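Local structure of Ser-thr phosphatase MSPP (Mycobacterium smegmatis, 2JFR) at residues Ala11-Pro16 and Val216-Gly221; Gly89-Ala94 and Ile110-Leu115; His130-Glu135 and Arg148-Arg153. The protein probably removes phosphate groups from serine and threonine residues of proteins, as a metal-dependent phosphatase of the PPM (PP2C) family. All coordinates share one frame; numbering follows the deposited sequence. Where two conformers were deposited one is given.

Interaction 1. Residues Ala11-Pro16 and Val216-Gly221; sequences ATDQGP and VANDAG
Asn218, near the C-terminal end of helix 206-219, reaches across to the end of strand 5-13 and gives its side-chain NH2 to the carboxylate of Asp13. ND2 lies 2.8 Å from Asp13 OD2, and the bond is almost straight, with an N-H...O angle of 176°. The acceptor sits in the amide plane of Asn218, while the donor meets OD2 on its syn side, 17° out of the carboxylate plane. The two flat groups are only moderately twisted against each other, by 31°, although the side chains cross at about a right angle. In both residues CG is anti to the backbone N, a torsion that carries each polar end across to the other. Asp13 and Asn218 were each modelled in two conformers, and this geometry belongs to one of them. The other carboxylate oxygen, OD1, turns back on its own chain and takes a weak bond from Gly15 N at 3.2 Å, which leaves Asp13 held from both segments.

Pro16 supplies the second patch. Its CD packs 3.8 Å from Asn218 ND2, and CG lies 3.6 Å from Gly221 O, so CD and CG, adjacent in the ring, meet the Asn218 amide and the carbonyl of Gly221. Gly221 closes the helix terminus as a Schellman motif, with positive phi and its N bonded to Asn218 O at 2.9 Å.

The contact lies at the surface, the side chain of Pro16 about 6 Å from a bound magnesium ion. Strand 5-13 is an outermost strand of its antiparallel sheet and pairs with strand 226-233 through Ala11 to Val228 and Asp13 to Thr226. Helix 206-219 packs over these two strands: Val214 touches Ala11 and Asp13, Ala217 touches Thr226, and Val216 turns to helix 194-201.

Interaction 2. Residues Gly89-Ala94 and Ile110-Leu115; sequences GTTLTA and IGDSPL
Thr91 and Ser113 meet hydroxyl to hydroxyl, and Thr91 reaches the loop with every atom of its side chain. Its CB sits 3.4 Å from the carbonyl oxygen of Ile110. There the side chain forks: with chi1 at 76°, OG1 falls between the backbone N and the carbonyl carbon and gives its proton to Ser113 OG at 2.7 Å, while the methyl CG2 goes to the loop, 3.4 Å from Asp112 OD1 and close to Gly111 CA. OG1 also receives a bond from Asp36 N, so this buried hydroxyl has two partners, one donated to and one received from.

Next along the strand, Leu92 and Ile110 form an antiparallel hydrogen-bonded pair, and Ile110 CG2 packs on Leu92 CB. Thr93 then repeats the reach to the loop: OG1 donates to Ser113 O at 2.6 Å, in the carbonyl plane. One water gives to Thr93 OG1 and, weakly, to Ile110 O, and takes from Ser113 N, linking strand and loop. The loop thus tied down carries Asp112, a magnesium ligand in another structure of this protein.

Strand 89-96 runs between strands 31-38 and 106-110, with Thr90 and Leu92 packed on helix 42-59; beyond the loop, strand 115-119 enters the facing sheet of the PP2C sandwich.

Interaction 3. Residues His130-Glu135 and Arg148-Arg153; sequences HSVAGE and RWHPQR
Ser131 OG is held by two partners at the start of helix 132-138. It accepts from Gly134 N at 2.9 Å, the capping bond of an N-cap serine, and it lies 2.6 Å from a water that in turn donates to Arg153 O at 3.0 Å. The torsion that sets this up is chi1 of 68°, which turns OG toward the N-H of Gly134. The same water links the capping hydroxyl to residues 148-153, and Ser131 CB also rests against Arg153 O.

A type I beta turn runs from His150 to Arg153, closed by Arg153 N to His150 O. Inside it, Gln152 N bonds to His150 ND1 at 3.0 Å, tilted 19° from the imidazole plane, and this holds the ring against the turn. Both segments belong to the insertion between strands 122-125 and 169-172 of the PP2C fold, probably the flap of bacterial PPM enzymes. The turn comes just before His154, seen to bind manganese in a structure of this protein; in the conformer described, the side chain of Arg153 is about 4 Å from a bound magnesium ion.

Ala133 fills the middle of the contact. Its CB meets His150 CB at 3.7 Å and Arg153 CA at 3.8 Å, and its CA stands over one face of the imidazole. Val132 runs side by side with Gln152, CB to CB 3.8 Å.

How the interactions relate
Interactions 2 and 3 follow one another within the span of chain between the two segments of interaction 1. Interaction 2 is the central one, its centre about 5 Å from the centre of the molecule; the centres of the other two lie about 16 Å out. Interactions 2 and 3 touch: Gly111 O and His130 N, 2.8 Å apart, probably share a hydrogen bond, which couples the Asp112 loop to the start of helix 132-138. Interaction 1 stands clear, nearest atoms about 11 Å from interaction 2 and 7 Å from interaction 3. It belongs to the sheet of strand 5-13, interaction 2 to that of strand 89-96, interaction 3 to the helix-and-loop region after strand 122-125; each lies within about 12 Å of a metal-binding residue.

Interaction 1. Residues Ala11-Pro16 and Val216-Gly221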
loop_
_atom_site.group_PDB
_atom_site.type_symbol
_atom_site.label_atom_id
_atom_site.label_comp_id
_atom_site.label_asym_id
_atom_site.label_seq_id
_atom_site.Cartn_x
_atom_site.Cartn_y
_atom_site.Cartn_z
ATOM N N ALA A 11 -0.826 11.526 -0.107
ATOM C CA ALA A 11 0.268 12.313 -0.691
ATOM C C ALA A 11 1.147 11.354 -1.482
ATOM O O ALA A 11 1.301 10.185 -1.127
ATOM C CB ALA A 11 1.102 13.044 0.331
ATOM N N THR A 12 1.763 11.898 -2.511
ATOM C CA THR A 12 2.727 11.134 -3.266
ATOM C C THR A 12 3.842 12.050 -3.638
ATOM O O THR A 12 3.672 13.224 -3.937
ATOM C CB THR A 12 2.008 10.494 -4.495
ATOM O OG1 THR A 12 2.901 9.565 -5.198
ATOM C CG2 THR A 12 1.549 11.516 -5.550
ATOM N N ASP A 13 5.041 11.512 -3.693
ATOM C CA ASP A 13 6.287 12.250 -3.895
ATOM C C ASP A 13 7.171 11.431 -4.850
ATOM O O ASP A 13 7.528 10.289 -4.524
ATOM C CB ASP A 13 7.049 12.506 -2.611
ATOM C CG ASP A 13 8.288 13.299 -2.924
ATOM O OD1 ASP A 13 8.260 14.028 -3.962
ATOM O OD2 ASP A 13 9.315 13.109 -2.247
ATOM N N GLN A 14 7.535 11.980 -5.995
ATOM C CA GLN A 14 8.436 11.287 -6.883
ATOM C C GLN A 14 9.806 11.098 -6.260
ATOM O O GLN A 14 10.461 10.058 -6.473
ATOM C CB GLN A 14 8.556 12.062 -8.189
ATOM C CG GLN A 14 9.433 11.414 -9.222
ATOM C CD GLN A 14 9.387 12.128 -10.535
ATOM O OE1 GLN A 14 8.492 12.893 -10.858
ATOM N NE2 GLN A 14 10.402 11.896 -11.339
ATOM N N GLY A 15 10.277 12.091 -5.549
ATOM C CA GLY A 15 11.613 12.171 -5.032
ATOM C C GLY A 15 12.562 12.638 -6.084
ATOM O O GLY A 15 12.224 12.802 -7.264
ATOM N N PRO A 16 13.804 12.914 -5.676
ATOM C CA PRO A 16 14.818 13.512 -6.556
ATOM C C PRO A 16 15.647 12.522 -7.310
ATOM O O PRO A 16 16.516 12.986 -8.087
ATOM C CB PRO A 16 15.674 14.273 -5.535
ATOM C CG PRO A 16 15.681 13.325 -4.343
ATOM C CD PRO A 16 14.234 12.939 -4.262
ATOM N N VAL A 216 9.643 13.580 5.229
ATOM C CA VAL A 216 10.619 12.786 5.946
ATOM C C VAL A 216 11.380 11.880 4.950
ATOM O O VAL A 216 12.610 11.770 5.003
ATOM C CB VAL A 216 9.940 11.986 7.048
ATOM C CG1 VAL A 216 10.859 10.907 7.581
ATOM C CG2 VAL A 216 9.510 12.951 8.160
ATOM N N ALA A 217 10.659 11.227 4.089
ATOM C CA ALA A 217 11.292 10.320 3.149
ATOM C C ALA A 217 12.184 11.084 2.175
ATOM O O ALA A 217 13.279 10.643 1.818
ATOM C CB ALA A 217 10.227 9.528 2.398
ATOM N N ASN A 218 11.748 12.255 1.726
ATOM C CA ASN A 218 12.525 13.066 0.796
ATOM C C ASN A 218 13.779 13.585 1.457
ATOM O O ASN A 218 14.881 13.508 0.875
ATOM C CB ASN A 218 11.600 14.196 0.342
ATOM C CG ASN A 218 12.206 14.873 -0.866
ATOM O OD1 ASN A 218 13.188 15.593 -0.716
ATOM N ND2 ASN A 218 11.663 14.679 -2.035
ATOM N N ASP A 219 13.668 14.121 2.653
ATOM C CA ASP A 219 14.781 14.649 3.376
ATOM C C ASP A 219 15.859 13.600 3.633
ATOM O O ASP A 219 17.028 13.918 3.684
ATOM C CB ASP A 219 14.354 15.208 4.700
ATOM C CG ASP A 219 13.602 16.472 4.737
ATOM O OD1 ASP A 219 13.326 17.051 3.662
ATOM O OD2 ASP A 219 13.256 16.921 5.844
ATOM N N ALA A 220 15.449 12.361 3.781
ATOM C CA ALA A 220 16.351 11.224 4.000
ATOM C C ALA A 220 17.036 10.768 2.747
ATOM O O ALA A 220 17.877 9.849 2.848
ATOM C CB ALA A 220 15.607 10.092 4.675
ATOM N N GLY A 221 16.702 11.341 1.605
ATOM C CA GLY A 221 17.366 11.035 0.367
ATOM C C GLY A 221 16.412 10.812 -0.777
ATOM O O GLY A 221 16.778 10.949 -1.943
#

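Interaction 2. Residues Gly89-Ala94 and Ile110-Leu115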
loop_
_atom_site.group_PDB
_atom_site.type_symbol
_atom_site.label_atom_id
_atom_site.label_comp_id
_atom_site.label_asym_id
_atom_site.label_seq_id
_atom_site.Cartn_x
_atom_site.Cartn_y
_atom_site.Cartn_z
ATOM N N GLY A 89 5.051 -4.483 -13.631
ATOM C CA GLY A 89 3.919 -4.911 -12.814
ATOM C C GLY A 89 3.793 -3.936 -11.681
ATOM O O GLY A 89 4.356 -2.831 -11.682
ATOM N N THR A 90 3.028 -4.333 -10.645
ATOM C CA THR A 90 2.798 -3.438 -9.527
ATOM C C THR A 90 2.475 -4.214 -8.282
ATOM O O THR A 90 1.925 -5.295 -8.320
ATOM C CB THR A 90 1.650 -2.440 -9.863
ATOM O OG1 THR A 90 1.547 -1.443 -8.848
ATOM C CG2 THR A 90 0.332 -3.110 -10.117
ATOM N N THR A 91 2.794 -3.602 -7.155
ATOM C CA THR A 91 2.196 -4.006 -5.890
ATOM C C THR A 91 0.777 -3.497 -5.835
ATOM O O THR A 91 0.381 -2.577 -6.585
ATOM C CB THR A 91 2.980 -3.505 -4.700
ATOM O OG1 THR A 91 2.687 -2.114 -4.581
ATOM C CG2 THR A 91 4.460 -3.744 -4.787
ATOM N N LEU A 92 0.001 -4.002 -4.879
ATOM C CA LEU A 92 -1.278 -3.410 -4.564
ATOM C C LEU A 92 -1.609 -3.742 -3.138
ATOM O O LEU A 92 -1.598 -4.915 -2.751
ATOM C CB LEU A 92 -2.360 -3.960 -5.477
ATOM C CG LEU A 92 -3.801 -3.435 -5.172
ATOM C CD1 LEU A 92 -3.892 -1.958 -5.368
ATOM C CD2 LEU A 92 -4.829 -4.182 -6.037
ATOM N N THR A 93 -1.956 -2.710 -2.346
ATOM C CA THR A 93 -2.515 -2.894 -1.025
ATOM C C THR A 93 -3.804 -2.082 -0.983
ATOM O O THR A 93 -3.745 -0.863 -1.187
ATOM C CB THR A 93 -1.575 -2.467 0.071
ATOM O OG1 THR A 93 -0.456 -3.338 -0.010
ATOM C CG2 THR A 93 -2.202 -2.541 1.444
ATOM N N ALA A 94 -4.903 -2.761 -0.760
ATOM C CA ALA A 94 -6.222 -2.129 -0.735
ATOM C C ALA A 94 -6.862 -2.396 0.624
ATOM O O ALA A 94 -6.807 -3.518 1.150
ATOM C CB ALA A 94 -7.091 -2.694 -1.849
ATOM N N ILE A 110 -0.752 -7.519 -2.098
ATOM C CA ILE A 110 0.221 -8.259 -2.885
ATOM C C ILE A 110 1.419 -7.365 -3.088
ATOM O O ILE A 110 1.291 -6.217 -3.547
ATOM C CB ILE A 110 -0.459 -8.788 -4.180
ATOM C CG1 ILE A 110 0.480 -9.781 -4.874
ATOM C CG2 ILE A 110 -1.003 -7.695 -5.061
ATOM C CD1 ILE A 110 -0.150 -10.519 -6.003
ATOM N N GLY A 111 2.591 -7.860 -2.744
ATOM C CA GLY A 111 3.802 -7.104 -2.878
ATOM C C GLY A 111 4.247 -6.549 -1.535
ATOM O O GLY A 111 4.125 -7.231 -0.520
ATOM N N ASP A 112 4.794 -5.335 -1.523
ATOM C CA ASP A 112 5.481 -4.807 -0.357
ATOM C C ASP A 112 5.111 -3.354 -0.043
ATOM O O ASP A 112 5.952 -2.630 0.486
ATOM C CB ASP A 112 7.005 -4.937 -0.497
ATOM C CG ASP A 112 7.585 -4.055 -1.578
ATOM O OD1 ASP A 112 6.819 -3.466 -2.371
ATOM O OD2 ASP A 112 8.842 -3.994 -1.579
ATOM N N SER A 113 3.877 -2.967 -0.300
ATOM C CA SER A 113 3.395 -1.637 0.097
ATOM C C SER A 113 2.596 -1.765 1.381
ATOM O O SER A 113 1.436 -2.168 1.327
ATOM C CB SER A 113 2.523 -1.058 -1.014
ATOM O OG SER A 113 3.232 -0.953 -2.246
ATOM N N PRO A 114 3.161 -1.555 2.545
ATOM C CA PRO A 114 2.493 -2.065 3.755
ATOM C C PRO A 114 1.316 -1.264 4.213
ATOM O O PRO A 114 1.156 -0.058 3.975
ATOM C CB PRO A 114 3.585 -2.069 4.810
ATOM C CG PRO A 114 4.874 -1.958 4.039
ATOM C CD PRO A 114 4.494 -1.057 2.878
ATOM N N LEU A 115 0.473 -1.968 4.991
ATOM C CA LEU A 115 -0.524 -1.360 5.851
ATOM C C LEU A 115 0.014 -1.343 7.283
ATOM O O LEU A 115 0.477 -2.357 7.780
ATOM C CB LEU A 115 -1.804 -2.170 5.814
ATOM C CG LEU A 115 -2.888 -1.776 6.826
ATOM C CD1 LEU A 115 -3.404 -0.397 6.544
ATOM C CD2 LEU A 115 -4.000 -2.812 6.836
HETATM O O HOH W 1 1.580 -4.596 -1.256
#

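Interaction 3. Residues His130-Glu135 and Arg148-Arg153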
loop_
_atom_site.group_PDB
_atom_site.type_symbol
_atom_site.label_atom_id
_atom_site.label_comp_id
_atom_site.label_asym_id
_atom_site.label_seq_id
_atom_site.Cartn_x
_atom_site.Cartn_y
_atom_site.Cartn_z
ATOM N N HIS A 130 5.741 -9.372 0.425
ATOM C CA HIS A 130 6.059 -10.444 -0.505
ATOM C C HIS A 130 7.312 -10.038 -1.278
ATOM O O HIS A 130 7.287 -9.602 -2.415
ATOM C CB HIS A 130 4.887 -10.688 -1.433
ATOM C CG HIS A 130 3.603 -10.877 -0.732
ATOM N ND1 HIS A 130 2.471 -10.240 -1.120
ATOM C CD2 HIS A 130 3.339 -11.534 0.412
ATOM C CE1 HIS A 130 1.539 -10.532 -0.241
ATOM N NE2 HIS A 130 2.007 -11.348 0.692
ATOM N N SER A 131 8.414 -10.158 -0.572
ATOM C CA SER A 131 9.747 -9.865 -1.096
ATOM C C SER A 131 10.682 -10.877 -0.490
ATOM O O SER A 131 10.365 -11.522 0.486
ATOM C CB SER A 131 10.191 -8.458 -0.757
ATOM O OG SER A 131 10.401 -8.339 0.631
ATOM N N VAL A 132 11.909 -10.949 -1.000
ATOM C CA VAL A 132 12.842 -11.897 -0.428
ATOM C C VAL A 132 13.040 -11.633 1.056
ATOM O O VAL A 132 13.021 -12.503 1.909
ATOM C CB VAL A 132 14.196 -11.850 -1.159
ATOM C CG1 VAL A 132 15.232 -12.736 -0.460
ATOM C CG2 VAL A 132 13.974 -12.298 -2.613
ATOM N N ALA A 133 13.213 -10.352 1.427
ATOM C CA ALA A 133 13.357 -9.956 2.816
ATOM C C ALA A 133 12.111 -10.184 3.612
ATOM O O ALA A 133 12.134 -10.677 4.744
ATOM C CB ALA A 133 13.793 -8.482 2.862
ATOM N N GLY A 134 10.967 -9.852 3.025
ATOM C CA GLY A 134 9.722 -10.009 3.725
ATOM C C GLY A 134 9.379 -11.449 4.010
ATOM O O GLY A 134 8.760 -11.775 5.020
ATOM N N GLU A 135 9.802 -12.360 3.105
ATOM C CA GLU A 135 9.533 -13.791 3.299
ATOM C C GLU A 135 10.363 -14.261 4.445
ATOM O O GLU A 135 9.949 -15.151 5.205
ATOM C CB GLU A 135 9.802 -14.580 2.063
ATOM C CG GLU A 135 8.871 -14.328 0.869
ATOM C CD GLU A 135 7.443 -14.649 0.826
ATOM O OE1 GLU A 135 6.971 -15.143 1.844
ATOM O OE2 GLU A 135 6.817 -14.358 -0.262
ATOM N N ARG A 148 14.552 -3.926 6.374
ATOM C CA ARG A 148 14.738 -2.636 5.712
ATOM C C ARG A 148 16.081 -2.546 5.025
ATOM O O ARG A 148 16.215 -1.816 4.069
ATOM C CB ARG A 148 14.728 -1.341 6.619
ATOM C CG ARG A 148 13.451 -1.136 7.232
ATOM C CD ARG A 148 13.439 0.013 8.150
ATOM N NE ARG A 148 13.632 1.304 7.490
ATOM C CZ ARG A 148 13.901 2.469 8.071
ATOM N NH1 ARG A 148 13.945 2.556 9.383
ATOM N NH2 ARG A 148 14.082 3.556 7.336
ATOM N N TRP A 149 17.082 -3.285 5.571
ATOM C CA TRP A 149 18.465 -3.179 5.128
ATOM C C TRP A 149 18.917 -4.382 4.389
ATOM O O TRP A 149 20.063 -4.425 3.926
ATOM C CB TRP A 149 19.396 -2.864 6.358
ATOM C CG TRP A 149 18.739 -1.859 7.269
ATOM C CD1 TRP A 149 18.327 -2.060 8.522
ATOM C CD2 TRP A 149 18.431 -0.470 6.918
ATOM N NE1 TRP A 149 17.748 -0.922 9.036
ATOM C CE2 TRP A 149 17.804 0.058 8.059
ATOM C CE3 TRP A 149 18.593 0.274 5.775
ATOM C CZ2 TRP A 149 17.328 1.400 8.132
ATOM C CZ3 TRP A 149 18.150 1.584 5.826
ATOM C CH2 TRP A 149 17.539 2.091 6.993
ATOM N N HIS A 150 18.029 -5.345 4.208
ATOM C CA HIS A 150 18.407 -6.618 3.585
ATOM C C HIS A 150 18.738 -6.371 2.140
ATOM O O HIS A 150 17.991 -5.641 1.439
ATOM C CB HIS A 150 17.277 -7.638 3.734
ATOM C CG HIS A 150 17.633 -9.026 3.308
ATOM N ND1 HIS A 150 17.740 -9.392 2.059
ATOM C CD2 HIS A 150 17.947 -10.085 4.051
ATOM C CE1 HIS A 150 18.132 -10.624 1.973
ATOM N NE2 HIS A 150 18.249 -11.102 3.200
ATOM N N PRO A 151 19.800 -6.959 1.644
ATOM C CA PRO A 151 20.221 -6.628 0.284
ATOM C C PRO A 151 19.329 -7.112 -0.799
ATOM O O PRO A 151 19.503 -6.732 -1.956
ATOM C CB PRO A 151 21.605 -7.300 0.238
ATOM C CG PRO A 151 21.548 -8.425 1.236
ATOM C CD PRO A 151 20.766 -7.796 2.328
ATOM N N GLN A 152 18.338 -7.932 -0.547
ATOM C CA GLN A 152 17.394 -8.342 -1.555
ATOM C C GLN A 152 15.973 -7.921 -1.200
ATOM O O GLN A 152 15.006 -8.452 -1.727
ATOM C CB GLN A 152 17.390 -9.861 -1.872
ATOM C CG GLN A 152 18.592 -10.168 -2.814
ATOM C CD GLN A 152 19.845 -10.331 -1.973
ATOM O OE1 GLN A 152 19.873 -11.001 -0.919
ATOM N NE2 GLN A 152 20.950 -9.763 -2.420
ATOM N N ARG A 153 15.852 -6.880 -0.400
ATOM C CA ARG A 153 14.590 -6.221 -0.070
ATOM C C ARG A 153 13.789 -5.853 -1.320
ATOM O O ARG A 153 12.564 -5.777 -1.317
ATOM C CB ARG A 153 14.911 -5.028 0.846
ATOM C CG ARG A 153 14.600 -3.670 0.330
ATOM C CD ARG A 153 14.145 -2.670 1.338
ATOM N NE ARG A 153 12.896 -2.784 2.045
ATOM C CZ ARG A 153 12.501 -1.743 2.781
ATOM N NH1 ARG A 153 11.329 -1.870 3.452
ATOM N NH2 ARG A 153 13.188 -0.596 2.874
HETATM O O HOH W 2 10.517 -5.769 0.824
#